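Local coordinates for putative exported protein (Bordetella pertussis Tohama I, PDB 2PFY), which binds pyroglutamic acid as an extracytoplasmic solute receptor of the DctP family, probably delivering it to a tripartite ATP-independent periplasmic transporter, at residues Thr17-Gln22 / Leu114-Pro119; Ala13-Gln18 / Trp241-Ala246; Gln191-Val196 / Ala256-Ser261. One frame throughout, in Å; residues are numbered along the deposited sequence.

Contact 1. Residues Thr17-Gln22 / Leu114-Pro119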
loop_
_atom_site.group_PDB
_atom_site.type_symbol
_atom_site.label_atom_id
_atom_site.label_comp_id
_atom_site.label_asym_id
_atom_site.label_seq_id
_atom_site.Cartn_x
_atom_site.Cartn_y
_atom_site.Cartn_z
ATOM N N THR A 17 3.145 -9.413 3.842
ATOM C CA THR A 17 2.553 -10.492 4.617
ATOM C C THR A 17 3.608 -11.284 5.400
ATOM O O THR A 17 3.394 -11.576 6.576
ATOM C CB THR A 17 1.706 -11.420 3.724
ATOM O OG1 THR A 17 0.567 -10.699 3.277
ATOM C CG2 THR A 17 1.208 -12.690 4.464
ATOM N N GLN A 18 4.734 -11.617 4.767
ATOM C CA GLN A 18 5.816 -12.317 5.471
ATOM C C GLN A 18 6.398 -11.435 6.568
ATOM O O GLN A 18 6.747 -11.906 7.647
ATOM C CB GLN A 18 6.920 -12.801 4.483
ATOM C CG GLN A 18 6.458 -13.973 3.630
ATOM C CD GLN A 18 5.849 -15.127 4.466
ATOM O OE1 GLN A 18 6.423 -15.531 5.484
ATOM N NE2 GLN A 18 4.673 -15.631 4.049
ATOM N N ASN A 19 6.463 -10.147 6.320
ATOM C CA ASN A 19 6.960 -9.236 7.371
ATOM C C ASN A 19 6.000 -9.197 8.599
ATOM O O ASN A 19 6.447 -9.208 9.769
ATOM C CB ASN A 19 7.195 -7.853 6.743
ATOM C CG ASN A 19 7.918 -6.888 7.672
ATOM O OD1 ASN A 19 8.826 -7.265 8.386
ATOM N ND2 ASN A 19 7.505 -5.644 7.662
ATOM N N ALA A 20 4.693 -9.205 8.337
ATOM C CA ALA A 20 3.694 -9.272 9.392
ATOM C C ALA A 20 3.746 -10.610 10.167
ATOM O O ALA A 20 3.614 -10.628 11.397
ATOM C CB ALA A 20 2.296 -8.986 8.824
ATOM N N ARG A 21 3.937 -11.718 9.446
ATOM C CA ARG A 21 4.148 -13.041 10.066
ATOM C C ARG A 21 5.377 -13.041 10.996
ATOM O O ARG A 21 5.325 -13.554 12.157
ATOM C CB ARG A 21 4.222 -14.161 9.000
ATOM C CG ARG A 21 2.797 -14.405 8.324
ATOM C CD ARG A 21 2.767 -15.703 7.488
ATOM N NE ARG A 21 1.424 -15.961 6.957
ATOM C CZ ARG A 21 0.409 -16.444 7.675
ATOM N NH1 ARG A 21 0.575 -16.731 8.958
ATOM N NH2 ARG A 21 -0.775 -16.649 7.118
ATOM N N GLN A 22 6.464 -12.436 10.533
ATOM C CA GLN A 22 7.670 -12.417 11.354
ATOM C C GLN A 22 7.434 -11.536 12.591
ATOM O O GLN A 22 7.902 -11.850 13.727
ATOM C CB GLN A 22 8.876 -11.954 10.530
ATOM C CG GLN A 22 10.193 -11.935 11.356
ATOM C CD GLN A 22 11.442 -11.745 10.512
ATOM O OE1 GLN A 22 11.428 -11.905 9.276
ATOM N NE2 GLN A 22 12.526 -11.361 11.173
ATOM N N LEU A 114 -1.519 2.864 15.714
ATOM C CA LEU A 114 -0.597 2.622 14.615
ATOM C C LEU A 114 0.603 1.885 15.176
ATOM O O LEU A 114 1.329 2.416 16.005
ATOM C CB LEU A 114 -0.213 3.959 13.947
ATOM C CG LEU A 114 0.889 4.180 12.864
ATOM C CD1 LEU A 114 1.332 2.952 12.083
ATOM C CD2 LEU A 114 0.449 5.317 11.925
ATOM N N VAL A 115 0.772 0.631 14.769
ATOM C CA VAL A 115 1.858 -0.185 15.274
ATOM C C VAL A 115 3.108 0.006 14.385
ATOM O O VAL A 115 4.173 0.423 14.879
ATOM C CB VAL A 115 1.447 -1.669 15.377
ATOM C CG1 VAL A 115 2.634 -2.534 15.808
ATOM C CG2 VAL A 115 0.216 -1.832 16.331
ATOM N N TYR A 116 3.005 -0.287 13.088
ATOM C CA TYR A 116 4.149 -0.025 12.201
ATOM C C TYR A 116 3.686 0.120 10.750
ATOM O O TYR A 116 2.563 -0.260 10.434
ATOM C CB TYR A 116 5.245 -1.104 12.355
ATOM C CG TYR A 116 4.952 -2.427 11.636
ATOM C CD1 TYR A 116 5.246 -2.594 10.257
ATOM C CD2 TYR A 116 4.391 -3.507 12.328
ATOM C CE1 TYR A 116 4.941 -3.828 9.593
ATOM C CE2 TYR A 116 4.126 -4.753 11.693
ATOM C CZ TYR A 116 4.408 -4.880 10.321
ATOM O OH TYR A 116 4.141 -6.063 9.697
ATOM N N GLY A 117 4.564 0.692 9.907
ATOM C CA GLY A 117 4.375 0.822 8.464
ATOM C C GLY A 117 5.448 0.084 7.674
ATOM O O GLY A 117 6.526 -0.234 8.193
ATOM N N SER A 118 5.148 -0.224 6.410
ATOM C CA SER A 118 6.172 -0.709 5.480
ATOM C C SER A 118 5.698 -0.347 4.104
ATOM O O SER A 118 4.490 -0.255 3.870
ATOM C CB SER A 118 6.384 -2.224 5.582
ATOM O OG SER A 118 7.035 -2.552 6.790
ATOM N N PRO A 119 6.654 -0.075 3.194
ATOM C CA PRO A 119 6.257 0.353 1.857
ATOM C C PRO A 119 6.102 -0.826 0.880
ATOM O O PRO A 119 6.781 -1.848 0.998
ATOM C CB PRO A 119 7.445 1.248 1.435
ATOM C CG PRO A 119 8.651 0.531 2.052
ATOM C CD PRO A 119 8.125 -0.009 3.386
HETATM O O HOH W 1 4.374 -5.899 6.928
#

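Contact 2. Residues Ala13-Gln18 / Trp241-Ala246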
loop_
_atom_site.group_PDB
_atom_site.type_symbol
_atom_site.label_atom_id
_atom_site.label_comp_id
_atom_site.label_asym_id
_atom_site.label_seq_id
_atom_site.Cartn_x
_atom_site.Cartn_y
_atom_site.Cartn_z
ATOM N N ALA A 13 2.719 -15.427 -0.467
ATOM C CA ALA A 13 3.757 -14.995 -1.451
ATOM C C ALA A 13 4.391 -13.622 -1.125
ATOM O O ALA A 13 5.578 -13.386 -1.379
ATOM C CB ALA A 13 3.162 -14.945 -2.890
ATOM N N ASN A 14 3.583 -12.726 -0.569
ATOM C CA ASN A 14 3.879 -11.317 -0.533
ATOM C C ASN A 14 4.792 -10.956 0.612
ATOM O O ASN A 14 4.631 -11.480 1.705
ATOM C CB ASN A 14 2.554 -10.532 -0.434
ATOM C CG ASN A 14 2.776 -9.060 -0.236
ATOM O OD1 ASN A 14 2.879 -8.575 0.911
ATOM N ND2 ASN A 14 2.827 -8.317 -1.354
ATOM N N TYR A 15 5.753 -10.075 0.392
ATOM C CA TYR A 15 6.756 -9.807 1.454
ATOM C C TYR A 15 6.194 -8.995 2.630
ATOM O O TYR A 15 6.709 -9.082 3.737
ATOM C CB TYR A 15 8.051 -9.181 0.905
ATOM C CG TYR A 15 7.940 -7.719 0.499
ATOM C CD1 TYR A 15 8.049 -6.692 1.446
ATOM C CD2 TYR A 15 7.725 -7.363 -0.844
ATOM C CE1 TYR A 15 7.949 -5.333 1.068
ATOM C CE2 TYR A 15 7.633 -6.019 -1.243
ATOM C CZ TYR A 15 7.757 -5.014 -0.289
ATOM O OH TYR A 15 7.641 -3.695 -0.703
ATOM N N LEU A 16 5.142 -8.219 2.392
ATOM C CA LEU A 16 4.505 -7.454 3.483
ATOM C C LEU A 16 3.803 -8.404 4.423
ATOM O O LEU A 16 3.857 -8.224 5.650
ATOM C CB LEU A 16 3.516 -6.418 2.919
ATOM C CG LEU A 16 4.235 -5.284 2.162
ATOM C CD1 LEU A 16 3.198 -4.404 1.410
ATOM C CD2 LEU A 16 5.099 -4.413 3.119
ATOM N N THR A 17 3.145 -9.413 3.842
ATOM C CA THR A 17 2.553 -10.492 4.617
ATOM C C THR A 17 3.608 -11.284 5.400
ATOM O O THR A 17 3.394 -11.576 6.576
ATOM C CB THR A 17 1.706 -11.420 3.724
ATOM O OG1 THR A 17 0.567 -10.699 3.277
ATOM C CG2 THR A 17 1.208 -12.690 4.464
ATOM N N GLN A 18 4.734 -11.617 4.767
ATOM C CA GLN A 18 5.816 -12.317 5.471
ATOM C C GLN A 18 6.398 -11.435 6.568
ATOM O O GLN A 18 6.747 -11.906 7.647
ATOM C CB GLN A 18 6.920 -12.801 4.483
ATOM C CG GLN A 18 6.458 -13.973 3.630
ATOM C CD GLN A 18 5.849 -15.127 4.466
ATOM O OE1 GLN A 18 6.423 -15.531 5.484
ATOM N NE2 GLN A 18 4.673 -15.631 4.049
ATOM N N TRP A 241 11.081 -1.595 5.150
ATOM C CA TRP A 241 11.833 -0.686 4.303
ATOM C C TRP A 241 13.069 -1.325 3.648
ATOM O O TRP A 241 13.309 -1.100 2.462
ATOM C CB TRP A 241 12.215 0.612 5.064
ATOM C CG TRP A 241 11.039 1.532 5.139
ATOM C CD1 TRP A 241 10.004 1.503 6.070
ATOM C CD2 TRP A 241 10.713 2.556 4.213
ATOM N NE1 TRP A 241 9.084 2.465 5.765
ATOM C CE2 TRP A 241 9.486 3.122 4.627
ATOM C CE3 TRP A 241 11.341 3.058 3.050
ATOM C CZ2 TRP A 241 8.886 4.193 3.941
ATOM C CZ3 TRP A 241 10.733 4.121 2.366
ATOM C CH2 TRP A 241 9.523 4.667 2.807
ATOM N N GLN A 242 13.867 -2.075 4.409
ATOM C CA GLN A 242 15.053 -2.759 3.824
ATOM C C GLN A 242 14.643 -3.783 2.718
ATOM O O GLN A 242 15.289 -3.917 1.667
ATOM C CB GLN A 242 15.823 -3.523 4.905
ATOM C CG GLN A 242 16.467 -2.673 6.005
ATOM C CD GLN A 242 17.050 -3.528 7.167
ATOM O OE1 GLN A 242 16.801 -4.750 7.268
ATOM N NE2 GLN A 242 17.837 -2.883 8.028
ATOM N N THR A 243 13.587 -4.527 2.982
ATOM C CA THR A 243 13.146 -5.563 2.032
ATOM C C THR A 243 12.657 -4.950 0.720
ATOM O O THR A 243 13.031 -5.418 -0.357
ATOM C CB THR A 243 12.041 -6.447 2.674
ATOM O OG1 THR A 243 12.611 -7.085 3.819
ATOM C CG2 THR A 243 11.565 -7.531 1.702
ATOM N N ALA A 244 11.828 -3.909 0.817
ATOM C CA ALA A 244 11.315 -3.220 -0.372
ATOM C C ALA A 244 12.466 -2.719 -1.232
ATOM O O ALA A 244 12.518 -2.999 -2.458
ATOM C CB ALA A 244 10.377 -2.071 0.017
ATOM N N ARG A 245 13.405 -2.005 -0.608
ATOM C CA ARG A 245 14.615 -1.566 -1.312
ATOM C C ARG A 245 15.394 -2.739 -1.903
ATOM O O ARG A 245 15.813 -2.693 -3.064
ATOM C CB ARG A 245 15.555 -0.779 -0.371
ATOM C CG ARG A 245 15.068 0.610 0.016
ATOM C CD ARG A 245 16.070 1.235 0.972
ATOM N NE ARG A 245 15.562 2.508 1.528
ATOM C CZ ARG A 245 15.711 3.674 0.932
ATOM N NH1 ARG A 245 16.374 3.723 -0.240
ATOM N NH2 ARG A 245 15.208 4.784 1.500
ATOM N N ALA A 246 15.612 -3.785 -1.113
ATOM C CA ALA A 246 16.432 -4.898 -1.589
ATOM C C ALA A 246 15.774 -5.735 -2.694
ATOM O O ALA A 246 16.479 -6.411 -3.482
ATOM C CB ALA A 246 16.834 -5.797 -0.439
#

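Contact 3. Residues Gln191-Val196 / Ala256-Ser261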
loop_
_atom_site.group_PDB
_atom_site.type_symbol
_atom_site.label_atom_id
_atom_site.label_comp_id
_atom_site.label_asym_id
_atom_site.label_seq_id
_atom_site.Cartn_x
_atom_site.Cartn_y
_atom_site.Cartn_z
ATOM N N GLN A 191 1.655 -13.515 -10.402
ATOM C CA GLN A 191 2.208 -14.075 -11.655
ATOM C C GLN A 191 1.550 -13.413 -12.863
ATOM O O GLN A 191 0.894 -14.076 -13.658
ATOM C CB GLN A 191 2.090 -15.602 -11.646
ATOM C CG GLN A 191 2.883 -16.146 -10.437
ATOM C CD GLN A 191 2.461 -17.498 -9.992
ATOM O OE1 GLN A 191 1.822 -18.222 -10.742
ATOM N NE2 GLN A 191 2.818 -17.868 -8.746
ATOM N N ALA A 192 1.698 -12.088 -12.937
ATOM C CA ALA A 192 0.946 -11.248 -13.881
ATOM C C ALA A 192 1.338 -11.522 -15.324
ATOM O O ALA A 192 0.537 -11.255 -16.267
ATOM C CB ALA A 192 1.122 -9.784 -13.571
ATOM N N TRP A 193 2.525 -12.085 -15.521
ATOM C CA TRP A 193 2.915 -12.486 -16.897
ATOM C C TRP A 193 1.902 -13.427 -17.566
ATOM O O TRP A 193 1.917 -13.542 -18.796
ATOM C CB TRP A 193 4.293 -13.132 -16.935
ATOM C CG TRP A 193 4.505 -14.245 -15.882
ATOM C CD1 TRP A 193 4.192 -15.568 -16.009
ATOM C CD2 TRP A 193 5.066 -14.076 -14.570
ATOM N NE1 TRP A 193 4.552 -16.249 -14.858
ATOM C CE2 TRP A 193 5.090 -15.345 -13.960
ATOM C CE3 TRP A 193 5.578 -12.968 -13.864
ATOM C CZ2 TRP A 193 5.593 -15.549 -12.660
ATOM C CZ3 TRP A 193 6.078 -13.166 -12.560
ATOM C CH2 TRP A 193 6.078 -14.455 -11.979
ATOM N N ASP A 194 1.024 -14.075 -16.798
ATOM C CA ASP A 194 -0.019 -14.941 -17.397
ATOM C C ASP A 194 -1.164 -14.142 -18.025
ATOM O O ASP A 194 -1.941 -14.686 -18.814
ATOM C CB ASP A 194 -0.605 -15.919 -16.375
ATOM C CG ASP A 194 0.365 -17.021 -15.987
ATOM O OD1 ASP A 194 1.294 -17.316 -16.744
ATOM O OD2 ASP A 194 0.187 -17.623 -14.925
ATOM N N TYR A 195 -1.272 -12.858 -17.693
ATOM C CA TYR A 195 -2.421 -12.085 -18.138
ATOM C C TYR A 195 -2.161 -10.707 -18.716
ATOM O O TYR A 195 -3.052 -10.124 -19.363
ATOM C CB TYR A 195 -3.541 -12.094 -17.057
ATOM C CG TYR A 195 -3.149 -11.578 -15.688
ATOM C CD1 TYR A 195 -3.041 -10.210 -15.451
ATOM C CD2 TYR A 195 -2.883 -12.463 -14.617
ATOM C CE1 TYR A 195 -2.699 -9.708 -14.179
ATOM C CE2 TYR A 195 -2.562 -11.964 -13.327
ATOM C CZ TYR A 195 -2.479 -10.589 -13.122
ATOM O OH TYR A 195 -2.118 -10.072 -11.885
ATOM N N VAL A 196 -0.951 -10.175 -18.515
ATOM C CA VAL A 196 -0.524 -8.944 -19.175
ATOM C C VAL A 196 0.825 -9.170 -19.834
ATOM O O VAL A 196 1.491 -10.164 -19.533
ATOM C CB VAL A 196 -0.409 -7.721 -18.221
ATOM C CG1 VAL A 196 -1.723 -6.961 -18.190
ATOM C CG2 VAL A 196 0.114 -8.139 -16.786
ATOM N N ALA A 256 10.396 -9.972 -16.223
ATOM C CA ALA A 256 11.100 -10.115 -17.511
ATOM C C ALA A 256 11.529 -11.533 -17.792
ATOM O O ALA A 256 11.376 -12.006 -18.933
ATOM C CB ALA A 256 12.307 -9.152 -17.625
ATOM N N ARG A 257 12.021 -12.236 -16.770
ATOM C CA ARG A 257 12.426 -13.658 -16.944
ATOM C C ARG A 257 11.237 -14.493 -17.398
ATOM O O ARG A 257 11.374 -15.441 -18.207
ATOM C CB ARG A 257 13.041 -14.211 -15.654
ATOM C CG ARG A 257 13.434 -15.677 -15.696
ATOM C CD ARG A 257 14.324 -16.047 -14.504
ATOM N NE ARG A 257 13.661 -15.849 -13.222
ATOM C CZ ARG A 257 13.813 -14.809 -12.389
ATOM N NH1 ARG A 257 14.635 -13.754 -12.650
ATOM N NH2 ARG A 257 13.115 -14.831 -11.252
ATOM N N ASN A 258 10.058 -14.148 -16.888
ATOM C CA ASN A 258 8.838 -14.852 -17.253
ATOM C C ASN A 258 8.141 -14.357 -18.514
ATOM O O ASN A 258 6.986 -14.714 -18.758
ATOM C CB ASN A 258 7.890 -14.860 -16.053
ATOM C CG ASN A 258 8.363 -15.839 -15.007
ATOM O OD1 ASN A 258 8.232 -17.045 -15.209
ATOM N ND2 ASN A 258 9.016 -15.338 -13.948
ATOM N N GLY A 259 8.857 -13.534 -19.284
ATOM C CA GLY A 259 8.485 -13.123 -20.644
ATOM C C GLY A 259 7.742 -11.797 -20.812
ATOM O O GLY A 259 7.333 -11.451 -21.936
HETATM N N MSE A 260 7.531 -11.051 -19.725
HETATM C CA MSE A 260 6.997 -9.684 -19.871
HETATM C C MSE A 260 8.034 -8.800 -20.538
HETATM O O MSE A 260 9.242 -8.937 -20.307
HETATM C CB MSE A 260 6.603 -9.059 -18.513
HETATM C CG MSE A 260 5.488 -9.781 -17.843
HETATM SE SE MSE A 260 4.537 -8.599 -16.565
HETATM C CE MSE A 260 3.682 -7.365 -17.858
ATOM N N SER A 261 7.567 -7.881 -21.371
ATOM C CA SER A 261 8.443 -6.833 -21.794
ATOM C C SER A 261 8.552 -5.877 -20.611
ATOM O O SER A 261 7.546 -5.406 -20.093
ATOM C CB SER A 261 7.879 -6.156 -23.054
ATOM O OG SER A 261 8.575 -4.954 -23.285
#

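Contact 1. Residues Thr17-Gln22 / Leu114-Pro119
N19 and A20 of helix 15-30 meet Y116 and S118 of strand 112-119, an outermost strand of the five-stranded mixed sheet in this periplasmic-binding-protein fold. The helix packs against the strand in a nearly antiparallel sense, with the segment axes 10.4 Å apart at closest approach and 152° between their directions. At the start of the helical segment, T17 turns away from the strand, its hydroxyl bonded to the carbonyl of Q10. N19 is the first residue to reach across. Its CG lies anti to the backbone N (chi1 -171°), which carries the amide across to the strand, where ND2 comes within 3.7 Å of CE1 of Y116. The amide and phenol side chains run past one another in opposite directions, their planes 68° apart. ND2 also lies 3.2 Å from OG of S118, but at an angle too poor for a bond; its stronger hydrogen bond goes to the carbonyl of A236 on helix 223-257. The S118 hydroxyl instead donates to the carbonyl O of G117, one residue back along its own strand. One helical position further on, A20 receives the end of the tyrosine: Y116 OH stands 3.3 Å from A20 CA and 3.6 Å from A20 CB. On the strand, V115 and Y116 both face V211 in a classic beta bulge, and the Y116 ring meets that of F23. A water in the plane of the Y116 ring, at its edge, bridges the two segments, 2.8 Å from Y116 OH and in a weak bond of 3.2 Å from N19 ND2.

Contact 2. Residues Ala13-Gln18 / Trp241-Ala246
Y15, in the first turn of helix 15-30, lays its phenol side chain against T243 and A244 of helix 223-257. Packing is tight at the hydroxyl end of the ring, where the buried A244 puts CB 3.3 Å from Y15 OH, itself hydrogen-bonded to the carbonyl O of P119. The inner part of the ring lies on the more open side: there T243 CG2 approaches obliquely, 3.6 Å from Y15 CD1, and both residues are partly exposed. Y15 CG stands between its backbone N and carbonyl carbon (chi1 74°), a torsion that sends the ring across to the second helix. T243 CG2, anti to its own backbone N, is the branch that faces the ring; its OG1 bonds to the carbonyl O of R239 within the helix. N14 is the N-cap of helix 15-30, its OD1 accepting from T17 N at 3.1 Å and more weakly from L16 N. The binding site is near: the Y15 side chain lies about 7 Å from the bound pyroglutamic acid, and N14 and L16 touch W120 of the ligand pocket. The contact joins the start of helix 15-30 to helix 223-257, with P119 of strand 112-119 and F89 of helix 89-108 also against A244.

Contact 3. Residues Gln191-Val196 / Ala256-Ser261
Two Schellman motifs, one closing helix 184-189 and the other the long helix 223-257, lead into this contact, their C-prime residues being Q191 and G259. Just beyond Q191, the 3-10 turn 192-194 carries W193; the N258 side chain stacks over one face of its indole, with the amide and ring planes only 9° apart. N258 CB makes a CH-pi contact 3.4 Å from the centroid of the five-membered ring and 15° off the ring normal. Farther out, N258 CG comes 3.5 Å from W193 CE2 and ND2 lies 3.6 Å from W193 CH2, which places ND2 over the six-membered ring and CG above its CE2 corner, with OD1 out past the CE2-CZ2 edge. That ND2 is bonded to the carbonyl O of T254, which ties the amide back to the last turn of helix 223-257. The opposite indole face meets CA of Q191. At the base of the indole side chain, CG of the selenomethionine M260 packs 3.7 Å from W193 CB. Its chain bends at chi3 (69°), bringing the terminal methyl CE within 3.8 Å of V196 CG2. The apolar pair M260 and V196 also lies against Y126 of strand 124-127, with F172 of helix 168-173 touching V196, while the backbone of S261 bonds to K197 and Y199 where strand 261-264 runs parallel to strand 198-201.

In the fold
Following the chain from the N terminus, helix 15-30 comes after strand 2-7 and serves both contact 1 and contact 2, which share T17 and Q18. Contact 1 closes a loop of 91 residues by bringing strand 112-119 against the helix; contact 2, which begins on the same helix end, spans 222 residues to reach helix 223-257, so the first loop nests inside the second. The two touch directly, S118 packing on L16. Contact 3 opens after contact 1 has closed, shuts a loop of 59 residues between 191-196 and 256-261, and crosses contact 2. Helix 223-257 thus links the five-stranded sheet region to the edge of the four-stranded sheet, the centres of contacts 2 and 3 about 20 Å apart.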